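Local coordinates for protein NanS-p (Escherichia phage vB_EcoP_24B, PDB 6YP6) that is probably a carbohydrate-binding module of a phage-encoded NanS-type carbohydrate esterase, built as a sandwich of two antiparallel beta sheets, at residues V32-G37 against N150-L155; A64-K69 against I212-N217; Q87-F92 against F117-D122; P95-P100 against A190-H195; D125-Y130 against N139-T144. One frame throughout, in Å; residues are numbered along the deposited sequence. Where two conformers were deposited one is given.

Contact 1: V32-G37 against N150-L155; sequences VSDAEG and NEWHTL
An Asx turn and a type I beta turn, folded over each other at the end of strand 28-33, form the site on which the indole of Trp152 docks at the surface of the beta sandwich. Asp34 plays both roles: its carbonyl O takes the amide of Gly37 to close the beta turn, while its OD1 takes the amide of Glu36 on the anti lone pair. The same OD1 accepts Trp152 NE1 at 3.0 Å, in a nearly straight bond of 165°. OD1 lies in the plane of the indole, whereas the N-H meets it from well above the carboxylate plane, the two planes standing 82° apart. With CG anti to the backbone N (chi1 -172°), Asp34 reaches toward the ring, and its other oxygen, OD2, is held in a salt bridge by Lys78. Three donors thus share the carboxylate, two N-H groups on OD1 and Lys78 on OD2. Glu36 runs past the indole in the opposite direction, CB 3.4 Å from Trp152 CD1 and OE1 at the ring edge, in its plane; its carbonyl O sits over one face, offset toward the rim. Arg76 binds that carbonyl O and makes a cation-pi contact with the indole. Farther out, a water bridges the like-charged carboxylates of Glu36 and Glu151: it donates to OE1 of each, and accepts from the Trp152 backbone N at 2.9 Å.

Contact 2: A64-K69 against I212-N217; sequences AALLQK and IAVEVN
Val216 presents its two methyls to different parts of the helical turn 64-69, a case of one branched side chain serving several neighbours. With CG1 anti to the backbone N (chi1 180°), that methyl lies against Ala65, 3.7 Å from its carbonyl O and 4.2 Å from its CB. The second branch, CG2, meets Leu66 CB. Leu66 itself spreads along the strand: CD2 reaches Val214 CG1 at 4.2 Å, whereas CD1 comes to 3.7 Å from the backbone O of Glu215. Thus the alternating inward residues Val214 and Val216 offer an apolar surface to one side of the helix. This is helix-on-strand packing at the margin of a beta sandwich, the short helix crossing the last strand at 52° with 8.4 Å between the axes; Trp94 of strand 88-95 touches both Leu66 and Val214 from the other sheet. At the helix's C-terminal end the chemistry turns polar. Lys69 passes obliquely across Val216, laying its aliphatic chain against the strand end so that CD is 3.3 Å from Asn217 O. In return, the amide of Asn217 reaches back to the helix, where ND2 donates to Lys69 O at 3.1 Å with an N-H...O angle of 153°. The donor is tilted out of the carbonyl plane.

Contact 3: Q87-F92 against F117-D122; sequences QYVMAF and FYIQTD
Gln87 and Thr121 open a ladder of backbone hydrogen bonds, Thr121 N giving its proton to Gln87 O. Val89 N to Ile119 O at 2.9 Å and Ile119 N to Met90 O at 2.8 Å come next, and the hydrogen-bonded pair Phe92 and Phe117 completes the ladder by exchanging bonds in both directions. Weaker CA-H...O contacts fill the gaps, among them Ala91 CA to Phe117 O at 3.2 Å. Apolar packing centres on Ile119. Its CG2 meets Val89 CG2 at 3.9 Å, while CD1 lies 4.0 Å from Met90 CE. The two side chains of this second pair run alongside each other, Met90 extended beyond CG, toward the interior residue Phe77 of the facing sheet. Aromatic and amide groups meet on the other face. There Gln120, its CG anti to the backbone N (chi1 -179°) and its chain extended, lays its amide beside the Tyr88 ring, the planes only 11° apart, with NE2 3.6 Å from Tyr88 CE1; the hydrogen bond of that nitrogen goes to Asn86 O. Tyr118 brings its CD2 to 3.9 Å from Tyr88 CE1, approaching near the plane of the Tyr88 ring. Its hydroxyl is bonded to Asn139 ND2. Where Val89 and Met90 both face Ile119, the extra residue makes a classic beta bulge, an irregularity accommodated within neighbouring antiparallel strands in the middle of a beta-sandwich sheet.

Contact 4: P95-P100 against A190-H195; sequences PVSSLP and AADKLH
Asp192 turns its carboxylate back toward Ser97 because CG stands beside its own backbone N, anti to the carbonyl carbon (chi1 -62°); Ser97 answers with OG lodged between its backbone N and carbonyl carbon (chi1 58°). The two groups meet in a two-point grip. Ser97 OG donates to Asp192 OD2 at 2.6 Å, arriving on the syn side, a little out of the carboxylate plane, while Ser97 N reaches Asp192 OD1 at 2.8 Å from above that plane. With both oxygens engaged by one residue, rotation of the carboxylate is restrained. A third bond runs in the reverse sense, from Asp192 N to Pro95 O at 2.7 Å, so the aspartate holds the loop through its backbone as well. The positive phi of Asp192 (66°) belongs to the type II beta turn from Ala190 to Lys193. The Pro95 ring fits against this turn: CG lies 3.4 Å from Ala190 O, and CD is 3.8 Å from His195 CD2. His195 in turn braces the turn by sending NE2 to Ala190 O at 2.9 Å, in the carbonyl plane and on a lone pair. The contact lies where strand 88-95 runs out into a loop beside the start of its sheet neighbour 193-197; farther along, Leu99 and Pro100 pack on Leu67 of helix 64-69, while Pro95 and Val96 touch strand 113-121.

Contact 5: D125-Y130 against N139-T144; sequences DLNVMY and NLKLGT
Val128 O is gripped by two successive amides: Leu142 N at 2.8 Å and, more weakly, Gly143 N at 3.4 Å. Both residues face Val128, which makes a classic beta bulge and shifts the register by one. Val128 N returns a bond to Gly143 O at 3.0 Å, almost straight at 176°. Beyond the bulge, Tyr130 N donates to Leu140 O at 2.8 Å. Met129, bent at chi2 and chi3, folds back over Lys141, bringing SD to 3.7 Å from Lys141 CA. On the opposite face Leu142 CD2 packs on Tyr130 CB at 3.9 Å. Near the open end of the hairpin, Thr144 OG1 lies close to both Leu126 O and Asn127 OD1, and a water that accepts from Lys141 NZ at 3.1 Å also lies within hydrogen-bonding distance of Asn127 OD1 and Asp125 OD2. The Asn127 amide nitrogen is bound by Asp122. Strand 140-147 is one of the two edge strands of this sheet within the chain; strand 125-130 separates it from strand 113-121, and Val128 and Leu142 reach Phe157 of strand 152-159 in the facing sheet.

How the contacts relate
Contact 3 is the most deeply buried of the five, and contact 1 lies at the surface; contacts 2, 4 and 5 are partly buried. Contacts 3 and 5 are successive antiparallel pairings in one sheet, their centres about 8 Å apart, joined where strands 113-121 and 125-130 pair; both carry a bulge, and backbone bonds dominate. Contact 4 reaches the same sheet from the far end of strand 88-95, but relies on a carboxylate. Contacts 1 and 2 both involve the other sheet, one through an indole hydrogen-bonded to a carboxylate, with water between two glutamates, and the other mainly through apolar packing. Leu155 of contact 1 touches Ile119 and Val128, linking the sheets, while Leu67 connects contacts 2 and 4.

Contact 1: V32-G37 against N150-L155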
# COMPACT_ATOMS: atom_id res chain seq x y z
N VAL A 32 -13.88 -12.03 -7.42
CA VAL A 32 -13.66 -12.98 -8.50
C VAL A 32 -13.03 -14.24 -7.95
O VAL A 32 -12.51 -14.27 -6.83
CB VAL A 32 -12.77 -12.41 -9.62
CG1 VAL A 32 -13.46 -11.25 -10.31
CG2 VAL A 32 -11.40 -12.00 -9.08
N SER A 33 -13.08 -15.29 -8.76
CA SER A 33 -12.37 -16.53 -8.48
C SER A 33 -10.96 -16.46 -9.05
O SER A 33 -10.76 -16.03 -10.19
CB SER A 33 -13.11 -17.71 -9.09
OG SER A 33 -14.38 -17.86 -8.50
N ASP A 34 -9.98 -16.87 -8.25
CA ASP A 34 -8.61 -17.03 -8.70
C ASP A 34 -8.04 -18.20 -7.92
O ASP A 34 -8.04 -18.17 -6.69
CB ASP A 34 -7.78 -15.76 -8.45
CG ASP A 34 -6.39 -15.84 -9.09
OD1 ASP A 34 -5.57 -16.68 -8.66
OD2 ASP A 34 -6.12 -15.06 -10.04
N ALA A 35 -7.59 -19.24 -8.63
CA ALA A 35 -7.20 -20.47 -7.95
C ALA A 35 -6.07 -20.26 -6.96
O ALA A 35 -5.93 -21.06 -6.02
CB ALA A 35 -6.83 -21.53 -8.99
N GLU A 36 -5.25 -19.23 -7.15
CA GLU A 36 -4.13 -18.97 -6.25
C GLU A 36 -4.43 -17.86 -5.25
O GLU A 36 -3.56 -17.53 -4.43
CB GLU A 36 -2.88 -18.65 -7.06
CG GLU A 36 -2.34 -19.85 -7.83
CD GLU A 36 -1.17 -19.50 -8.72
OE1 GLU A 36 -1.05 -18.32 -9.12
OE2 GLU A 36 -0.37 -20.40 -9.03
N GLY A 37 -5.64 -17.30 -5.27
CA GLY A 37 -6.08 -16.47 -4.17
C GLY A 37 -6.38 -17.29 -2.94
O GLY A 37 -6.65 -18.49 -3.02
N ASN A 150 2.22 -11.41 -14.43
CA ASN A 150 0.85 -11.45 -13.94
C ASN A 150 0.67 -12.51 -12.85
O ASN A 150 -0.41 -13.09 -12.69
CB ASN A 150 -0.13 -11.62 -15.11
CG ASN A 150 -0.22 -10.35 -16.05
OD1 ASN A 150 0.43 -9.32 -15.85
ND2 ASN A 150 -1.02 -10.45 -17.09
N GLU A 151 1.72 -12.75 -12.06
CA GLU A 151 1.68 -13.69 -10.95
C GLU A 151 1.31 -12.97 -9.66
O GLU A 151 1.36 -11.74 -9.56
CB GLU A 151 3.04 -14.36 -10.77
CG GLU A 151 3.52 -15.14 -11.96
CD GLU A 151 2.59 -16.27 -12.30
OE1 GLU A 151 2.31 -17.09 -11.41
OE2 GLU A 151 2.10 -16.30 -13.45
N TRP A 152 0.96 -13.75 -8.65
CA TRP A 152 0.78 -13.20 -7.32
C TRP A 152 2.12 -12.77 -6.72
O TRP A 152 3.15 -13.43 -6.90
CB TRP A 152 0.11 -14.23 -6.40
CG TRP A 152 -1.33 -14.42 -6.68
CD1 TRP A 152 -1.91 -15.41 -7.42
CD2 TRP A 152 -2.39 -13.58 -6.24
NE1 TRP A 152 -3.28 -15.23 -7.46
CE2 TRP A 152 -3.59 -14.10 -6.75
CE3 TRP A 152 -2.44 -12.41 -5.47
CZ2 TRP A 152 -4.82 -13.50 -6.50
CZ3 TRP A 152 -3.66 -11.83 -5.25
CH2 TRP A 152 -4.84 -12.37 -5.75
N HIS A 153 2.06 -11.68 -5.95
CA HIS A 153 3.20 -11.14 -5.21
C HIS A 153 2.74 -10.72 -3.83
O HIS A 153 1.56 -10.45 -3.60
CB HIS A 153 3.81 -9.94 -5.94
CG HIS A 153 4.37 -10.32 -7.27
ND1 HIS A 153 5.60 -10.93 -7.41
CD2 HIS A 153 3.83 -10.28 -8.51
CE1 HIS A 153 5.79 -11.22 -8.68
NE2 HIS A 153 4.74 -10.82 -9.37
N THR A 154 3.70 -10.63 -2.92
CA THR A 154 3.46 -10.08 -1.60
C THR A 154 4.38 -8.90 -1.35
O THR A 154 5.53 -8.87 -1.81
CB THR A 154 3.63 -11.13 -0.49
OG1 THR A 154 4.98 -11.62 -0.48
CG2 THR A 154 2.67 -12.29 -0.70
N LEU A 155 3.87 -7.93 -0.60
CA LEU A 155 4.64 -6.76 -0.23
C LEU A 155 4.33 -6.45 1.22
O LEU A 155 3.16 -6.42 1.61
CB LEU A 155 4.24 -5.57 -1.12
CG LEU A 155 4.93 -4.24 -0.81
CD1 LEU A 155 6.43 -4.34 -0.98
CD2 LEU A 155 4.37 -3.14 -1.72
O HOH W 1 0.80 -16.62 -9.20
O HOH W 2 2.29 -20.06 -9.69

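Contact 2: A64-K69 against I212-N217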
# COMPACT_ATOMS: atom_id res chain seq x y z
N ALA A 64 0.35 4.97 16.48
CA ALA A 64 1.32 5.07 17.57
C ALA A 64 1.77 3.70 18.06
O ALA A 64 2.96 3.49 18.34
CB ALA A 64 0.76 5.90 18.71
N ALA A 65 0.85 2.75 18.20
CA ALA A 65 1.22 1.44 18.72
C ALA A 65 2.10 0.68 17.73
O ALA A 65 2.99 -0.07 18.13
CB ALA A 65 -0.01 0.61 19.08
N LEU A 66 1.83 0.83 16.42
CA LEU A 66 2.70 0.24 15.41
C LEU A 66 4.13 0.75 15.58
O LEU A 66 5.09 -0.04 15.55
CB LEU A 66 2.16 0.56 14.01
CG LEU A 66 3.04 0.11 12.85
CD1 LEU A 66 3.23 -1.38 12.79
CD2 LEU A 66 2.45 0.62 11.54
N LEU A 67 4.29 2.05 15.79
CA LEU A 67 5.63 2.61 15.97
C LEU A 67 6.28 2.09 17.25
O LEU A 67 7.48 1.80 17.27
CB LEU A 67 5.57 4.13 16.01
CG LEU A 67 5.29 4.80 14.66
CD1 LEU A 67 5.01 6.28 14.85
CD2 LEU A 67 6.46 4.62 13.72
N GLN A 68 5.50 1.96 18.34
CA GLN A 68 6.05 1.56 19.63
C GLN A 68 6.41 0.08 19.64
O GLN A 68 7.49 -0.30 20.12
CB GLN A 68 5.02 1.87 20.74
CG GLN A 68 5.32 1.31 22.14
CD GLN A 68 4.05 1.14 22.98
OE1 GLN A 68 3.02 1.78 22.72
NE2 GLN A 68 4.11 0.27 23.98
N LYS A 69 5.50 -0.76 19.17
CA LYS A 69 5.64 -2.20 19.30
C LYS A 69 6.22 -2.86 18.07
O LYS A 69 6.66 -4.02 18.15
CB LYS A 69 4.27 -2.82 19.59
CG LYS A 69 3.63 -2.35 20.88
CD LYS A 69 2.25 -2.99 21.09
CE LYS A 69 1.56 -2.46 22.33
NZ LYS A 69 0.10 -2.27 22.10
N ILE A 212 -5.19 -7.05 2.39
CA ILE A 212 -4.46 -5.88 2.86
C ILE A 212 -4.58 -5.91 4.37
O ILE A 212 -5.67 -6.14 4.89
CB ILE A 212 -5.09 -4.56 2.36
CG1 ILE A 212 -5.14 -4.50 0.84
CG2 ILE A 212 -4.34 -3.35 2.92
CD1 ILE A 212 -6.06 -3.43 0.31
N ALA A 213 -3.49 -5.67 5.09
CA ALA A 213 -3.61 -5.63 6.54
C ALA A 213 -2.54 -4.75 7.16
O ALA A 213 -1.46 -4.55 6.59
CB ALA A 213 -3.51 -7.03 7.17
N VAL A 214 -2.84 -4.24 8.35
CA VAL A 214 -1.83 -3.70 9.25
C VAL A 214 -1.91 -4.51 10.53
O VAL A 214 -3.00 -4.66 11.10
CB VAL A 214 -2.00 -2.20 9.51
CG1 VAL A 214 -0.90 -1.71 10.44
CG2 VAL A 214 -1.99 -1.42 8.21
N GLU A 215 -0.77 -5.04 10.95
CA GLU A 215 -0.68 -5.85 12.16
C GLU A 215 0.34 -5.21 13.09
O GLU A 215 1.31 -4.59 12.64
CB GLU A 215 -0.28 -7.29 11.80
CG GLU A 215 -1.39 -8.03 11.07
CD GLU A 215 -0.95 -9.34 10.42
OE1 GLU A 215 0.24 -9.51 10.08
OE2 GLU A 215 -1.83 -10.21 10.25
N VAL A 216 0.09 -5.33 14.39
CA VAL A 216 0.93 -4.74 15.42
C VAL A 216 1.39 -5.87 16.33
O VAL A 216 0.59 -6.71 16.76
CB VAL A 216 0.17 -3.66 16.21
CG1 VAL A 216 1.04 -3.06 17.27
CG2 VAL A 216 -0.32 -2.57 15.24
N ASN A 217 2.68 -5.90 16.61
CA ASN A 217 3.21 -6.93 17.49
C ASN A 217 2.55 -6.86 18.86
O ASN A 217 2.24 -5.78 19.36
CB ASN A 217 4.72 -6.77 17.62
CG ASN A 217 5.45 -7.02 16.32
OD1 ASN A 217 5.01 -7.81 15.49
ND2 ASN A 217 6.58 -6.34 16.15

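Contact 3: Q87-F92 against F117-D122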
# COMPACT_ATOMS: atom_id res chain seq x y z
N GLN A 87 3.61 2.75 -16.26
CA GLN A 87 2.22 2.65 -15.81
C GLN A 87 2.12 2.25 -14.34
O GLN A 87 2.91 1.46 -13.83
CB GLN A 87 1.51 1.65 -16.72
CG GLN A 87 0.02 1.55 -16.53
CD GLN A 87 -0.60 0.79 -17.68
OE1 GLN A 87 -0.88 -0.42 -17.58
NE2 GLN A 87 -0.75 1.45 -18.79
N TYR A 88 1.15 2.85 -13.65
CA TYR A 88 0.92 2.59 -12.24
C TYR A 88 0.03 1.38 -12.00
O TYR A 88 -0.87 1.08 -12.79
CB TYR A 88 0.26 3.80 -11.56
CG TYR A 88 1.16 5.02 -11.55
CD1 TYR A 88 2.28 5.09 -10.74
CD2 TYR A 88 0.89 6.09 -12.40
CE1 TYR A 88 3.10 6.20 -10.77
CE2 TYR A 88 1.70 7.20 -12.44
CZ TYR A 88 2.81 7.25 -11.64
OH TYR A 88 3.60 8.37 -11.72
N VAL A 89 0.26 0.74 -10.85
CA VAL A 89 -0.68 -0.20 -10.25
C VAL A 89 -1.46 0.50 -9.15
O VAL A 89 -2.66 0.74 -9.29
CB VAL A 89 0.03 -1.47 -9.73
CG1 VAL A 89 -1.00 -2.45 -9.18
CG2 VAL A 89 0.87 -2.12 -10.82
N MET A 90 -0.81 0.84 -8.04
CA MET A 90 -1.52 1.40 -6.89
C MET A 90 -0.52 2.00 -5.92
O MET A 90 0.68 1.74 -5.99
CB MET A 90 -2.38 0.33 -6.21
CG MET A 90 -1.59 -0.80 -5.59
SD MET A 90 -2.70 -2.11 -5.10
CE MET A 90 -1.53 -3.42 -4.80
N ALA A 91 -1.06 2.79 -5.00
CA ALA A 91 -0.31 3.42 -3.93
C ALA A 91 -1.03 3.21 -2.60
O ALA A 91 -2.26 3.08 -2.54
CB ALA A 91 -0.16 4.93 -4.16
N PHE A 92 -0.23 3.23 -1.54
CA PHE A 92 -0.66 3.15 -0.15
C PHE A 92 -0.20 4.42 0.56
O PHE A 92 1.01 4.66 0.66
CB PHE A 92 -0.00 1.95 0.56
CG PHE A 92 -0.35 0.63 -0.05
CD1 PHE A 92 0.33 0.16 -1.17
CD2 PHE A 92 -1.38 -0.16 0.46
CE1 PHE A 92 -0.02 -1.05 -1.76
CE2 PHE A 92 -1.72 -1.37 -0.14
CZ PHE A 92 -1.03 -1.81 -1.24
N PHE A 117 3.78 4.66 -0.42
CA PHE A 117 4.48 3.67 -1.22
C PHE A 117 3.65 3.33 -2.45
O PHE A 117 2.45 3.09 -2.33
CB PHE A 117 4.69 2.39 -0.39
CG PHE A 117 5.30 2.63 0.96
CD1 PHE A 117 6.41 3.44 1.11
CD2 PHE A 117 4.73 2.08 2.10
CE1 PHE A 117 6.96 3.68 2.38
CE2 PHE A 117 5.28 2.30 3.35
CZ PHE A 117 6.39 3.10 3.49
N TYR A 118 4.27 3.33 -3.62
CA TYR A 118 3.53 3.04 -4.84
C TYR A 118 4.25 2.00 -5.68
O TYR A 118 5.46 1.78 -5.57
CB TYR A 118 3.20 4.32 -5.63
CG TYR A 118 4.37 5.10 -6.18
CD1 TYR A 118 5.06 6.03 -5.40
CD2 TYR A 118 4.79 4.92 -7.48
CE1 TYR A 118 6.13 6.74 -5.91
CE2 TYR A 118 5.85 5.63 -8.01
CZ TYR A 118 6.52 6.53 -7.21
OH TYR A 118 7.60 7.25 -7.67
N ILE A 119 3.45 1.37 -6.52
CA ILE A 119 3.87 0.25 -7.34
C ILE A 119 3.65 0.67 -8.80
O ILE A 119 2.55 1.11 -9.17
CB ILE A 119 3.07 -1.02 -6.98
CG1 ILE A 119 3.28 -1.41 -5.52
CG2 ILE A 119 3.43 -2.16 -7.93
CD1 ILE A 119 2.32 -2.46 -5.04
N GLN A 120 4.70 0.55 -9.61
CA GLN A 120 4.75 1.08 -10.96
C GLN A 120 5.73 0.23 -11.76
O GLN A 120 6.73 -0.22 -11.20
CB GLN A 120 5.26 2.53 -10.90
CG GLN A 120 5.34 3.26 -12.23
CD GLN A 120 6.11 4.55 -12.14
OE1 GLN A 120 6.97 4.71 -11.27
NE2 GLN A 120 5.81 5.49 -13.04
N THR A 121 5.48 0.05 -13.05
CA THR A 121 6.49 -0.56 -13.90
C THR A 121 7.36 0.51 -14.53
O THR A 121 6.90 1.60 -14.86
CB THR A 121 5.88 -1.43 -15.01
OG1 THR A 121 4.88 -0.70 -15.74
CG2 THR A 121 5.25 -2.67 -14.45
N ASP A 122 8.65 0.18 -14.71
CA ASP A 122 9.48 0.89 -15.68
C ASP A 122 9.26 0.20 -17.03
O ASP A 122 8.15 -0.24 -17.31
CB ASP A 122 10.92 1.06 -15.18
CG ASP A 122 11.61 -0.23 -14.81
OD1 ASP A 122 11.30 -1.28 -15.39
OD2 ASP A 122 12.52 -0.17 -13.95

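Contact 4: P95-P100 against A190-H195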
# COMPACT_ATOMS: atom_id res chain seq x y z
N PRO A 95 -1.32 9.05 5.98
CA PRO A 95 -0.99 10.28 6.71
C PRO A 95 -1.47 10.13 8.15
O PRO A 95 -2.51 9.52 8.40
CB PRO A 95 -1.77 11.37 5.96
CG PRO A 95 -2.75 10.67 5.08
CD PRO A 95 -2.46 9.22 5.06
N VAL A 96 -0.71 10.69 9.09
CA VAL A 96 -1.09 10.63 10.50
C VAL A 96 -1.17 12.05 11.06
O VAL A 96 -0.42 12.95 10.67
CB VAL A 96 -0.15 9.72 11.32
CG1 VAL A 96 -0.30 8.28 10.83
CG2 VAL A 96 1.29 10.15 11.25
N SER A 97 -2.10 12.23 12.01
CA SER A 97 -2.37 13.56 12.56
C SER A 97 -1.37 13.97 13.63
O SER A 97 -1.32 15.15 13.98
CB SER A 97 -3.78 13.61 13.14
OG SER A 97 -3.92 12.62 14.14
N SER A 98 -0.60 13.02 14.15
CA SER A 98 0.48 13.31 15.08
C SER A 98 1.44 12.14 15.05
O SER A 98 1.10 11.04 14.60
CB SER A 98 -0.04 13.53 16.51
OG SER A 98 -0.50 12.32 17.08
N LEU A 99 2.65 12.39 15.51
CA LEU A 99 3.61 11.36 15.85
C LEU A 99 3.79 11.34 17.36
O LEU A 99 3.47 12.32 18.04
CB LEU A 99 4.96 11.64 15.17
CG LEU A 99 4.93 11.48 13.65
CD1 LEU A 99 6.21 12.02 13.04
CD2 LEU A 99 4.73 10.03 13.25
N PRO A 100 4.28 10.24 17.93
CA PRO A 100 4.46 10.18 19.38
C PRO A 100 5.41 11.26 19.88
O PRO A 100 6.25 11.78 19.14
CB PRO A 100 5.04 8.78 19.60
CG PRO A 100 4.61 7.98 18.39
CD PRO A 100 4.60 8.97 17.26
N ALA A 190 -6.85 12.28 3.65
CA ALA A 190 -7.29 12.55 5.01
C ALA A 190 -6.41 11.85 6.05
O ALA A 190 -6.02 10.69 5.89
CB ALA A 190 -8.74 12.10 5.18
N ALA A 191 -6.16 12.56 7.14
CA ALA A 191 -5.31 12.06 8.20
C ALA A 191 -5.92 10.84 8.88
O ALA A 191 -7.14 10.72 9.02
CB ALA A 191 -5.10 13.15 9.27
N ASP A 192 -5.04 9.94 9.35
CA ASP A 192 -5.41 8.81 10.19
C ASP A 192 -6.28 7.80 9.45
O ASP A 192 -7.03 7.04 10.06
CB ASP A 192 -6.03 9.26 11.51
CG ASP A 192 -5.06 10.07 12.34
OD1 ASP A 192 -3.82 9.97 12.11
OD2 ASP A 192 -5.54 10.80 13.23
N LYS A 193 -6.15 7.75 8.13
CA LYS A 193 -6.73 6.70 7.31
C LYS A 193 -5.65 6.11 6.43
O LYS A 193 -4.74 6.80 5.99
CB LYS A 193 -7.87 7.24 6.43
CG LYS A 193 -8.96 7.95 7.20
CD LYS A 193 -10.16 8.24 6.32
CE LYS A 193 -11.06 7.05 6.27
NZ LYS A 193 -12.23 7.24 5.36
N LEU A 194 -5.76 4.80 6.19
CA LEU A 194 -5.01 4.15 5.13
C LEU A 194 -5.81 4.29 3.84
O LEU A 194 -6.98 3.93 3.79
CB LEU A 194 -4.79 2.68 5.46
CG LEU A 194 -4.05 1.88 4.37
CD1 LEU A 194 -2.63 2.38 4.18
CD2 LEU A 194 -4.05 0.40 4.72
N HIS A 195 -5.16 4.84 2.82
CA HIS A 195 -5.75 5.06 1.51
C HIS A 195 -5.01 4.21 0.50
O HIS A 195 -3.78 4.27 0.41
CB HIS A 195 -5.59 6.50 1.07
CG HIS A 195 -6.11 7.49 2.03
ND1 HIS A 195 -7.30 8.14 1.86
CD2 HIS A 195 -5.57 7.95 3.18
CE1 HIS A 195 -7.49 8.97 2.87
NE2 HIS A 195 -6.45 8.86 3.69

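Contact 5: D125-Y130 against N139-T144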
# COMPACT_ATOMS: atom_id res chain seq x y z
N ASP A 125 10.51 -3.90 -15.31
CA ASP A 125 10.32 -4.47 -13.99
C ASP A 125 9.14 -3.83 -13.27
O ASP A 125 8.75 -2.70 -13.54
CB ASP A 125 11.56 -4.22 -13.12
CG ASP A 125 12.79 -4.98 -13.57
OD1 ASP A 125 12.63 -6.01 -14.24
OD2 ASP A 125 13.91 -4.53 -13.23
N LEU A 126 8.59 -4.56 -12.29
CA LEU A 126 7.60 -4.02 -11.37
C LEU A 126 8.34 -3.51 -10.13
O LEU A 126 9.00 -4.28 -9.44
CB LEU A 126 6.58 -5.08 -10.97
CG LEU A 126 5.40 -4.56 -10.16
CD1 LEU A 126 4.54 -3.63 -10.98
CD2 LEU A 126 4.56 -5.70 -9.59
N ASN A 127 8.22 -2.21 -9.85
CA ASN A 127 8.98 -1.56 -8.80
C ASN A 127 8.10 -1.08 -7.66
O ASN A 127 6.91 -0.77 -7.85
CB ASN A 127 9.72 -0.36 -9.40
CG ASN A 127 10.72 -0.78 -10.43
OD1 ASN A 127 11.32 -1.86 -10.34
ND2 ASN A 127 10.90 0.04 -11.44
N VAL A 128 8.72 -0.99 -6.48
CA VAL A 128 8.13 -0.41 -5.29
C VAL A 128 8.90 0.88 -5.00
O VAL A 128 10.12 0.85 -4.85
CB VAL A 128 8.24 -1.35 -4.08
CG1 VAL A 128 7.55 -0.73 -2.88
CG2 VAL A 128 7.68 -2.73 -4.37
N MET A 129 8.18 2.00 -4.89
CA MET A 129 8.75 3.33 -4.78
C MET A 129 8.21 4.03 -3.54
O MET A 129 7.10 3.76 -3.09
CB MET A 129 8.34 4.17 -6.00
CG MET A 129 8.69 3.56 -7.34
SD MET A 129 10.46 3.41 -7.67
CE MET A 129 10.96 5.12 -7.70
N TYR A 130 9.02 4.95 -3.00
CA TYR A 130 8.65 5.78 -1.86
C TYR A 130 8.46 7.20 -2.35
O TYR A 130 9.42 7.83 -2.82
CB TYR A 130 9.74 5.69 -0.80
CG TYR A 130 9.49 6.40 0.52
CD1 TYR A 130 8.22 6.74 0.96
CD2 TYR A 130 10.56 6.69 1.36
CE1 TYR A 130 8.03 7.37 2.19
CE2 TYR A 130 10.38 7.32 2.57
CZ TYR A 130 9.11 7.65 2.99
OH TYR A 130 8.95 8.29 4.20
N ASN A 139 12.21 10.32 -6.08
CA ASN A 139 11.62 9.37 -5.14
C ASN A 139 12.55 8.16 -5.00
O ASN A 139 13.24 7.77 -5.94
CB ASN A 139 10.26 8.90 -5.65
CG ASN A 139 9.16 9.91 -5.41
OD1 ASN A 139 9.30 10.83 -4.61
ND2 ASN A 139 8.06 9.74 -6.12
N LEU A 140 12.56 7.57 -3.81
CA LEU A 140 13.42 6.43 -3.56
C LEU A 140 12.81 5.18 -4.18
O LEU A 140 11.61 4.92 -4.03
CB LEU A 140 13.61 6.20 -2.06
CG LEU A 140 14.39 7.25 -1.27
CD1 LEU A 140 14.60 6.75 0.15
CD2 LEU A 140 15.71 7.57 -1.93
N LYS A 141 13.65 4.39 -4.85
CA LYS A 141 13.26 3.06 -5.27
C LYS A 141 13.55 2.11 -4.10
O LYS A 141 14.70 1.96 -3.68
CB LYS A 141 13.99 2.62 -6.53
CG LYS A 141 13.58 1.21 -6.97
CD LYS A 141 14.37 0.67 -8.14
CE LYS A 141 13.88 1.21 -9.46
NZ LYS A 141 14.72 0.68 -10.58
N LEU A 142 12.50 1.52 -3.56
CA LEU A 142 12.64 0.65 -2.40
C LEU A 142 13.02 -0.77 -2.77
O LEU A 142 13.58 -1.48 -1.94
CB LEU A 142 11.34 0.64 -1.60
CG LEU A 142 10.92 1.99 -1.02
CD1 LEU A 142 9.65 1.83 -0.22
CD2 LEU A 142 12.04 2.63 -0.20
N GLY A 143 12.71 -1.20 -3.98
CA GLY A 143 13.02 -2.54 -4.43
C GLY A 143 12.20 -2.86 -5.66
O GLY A 143 11.47 -2.02 -6.18
N THR A 144 12.35 -4.09 -6.12
CA THR A 144 11.64 -4.56 -7.30
C THR A 144 11.18 -5.98 -7.08
O THR A 144 11.84 -6.76 -6.40
CB THR A 144 12.54 -4.45 -8.55
OG1 THR A 144 11.80 -4.86 -9.69
CG2 THR A 144 13.78 -5.34 -8.46
O HOH W 3 13.91 -2.30 -11.08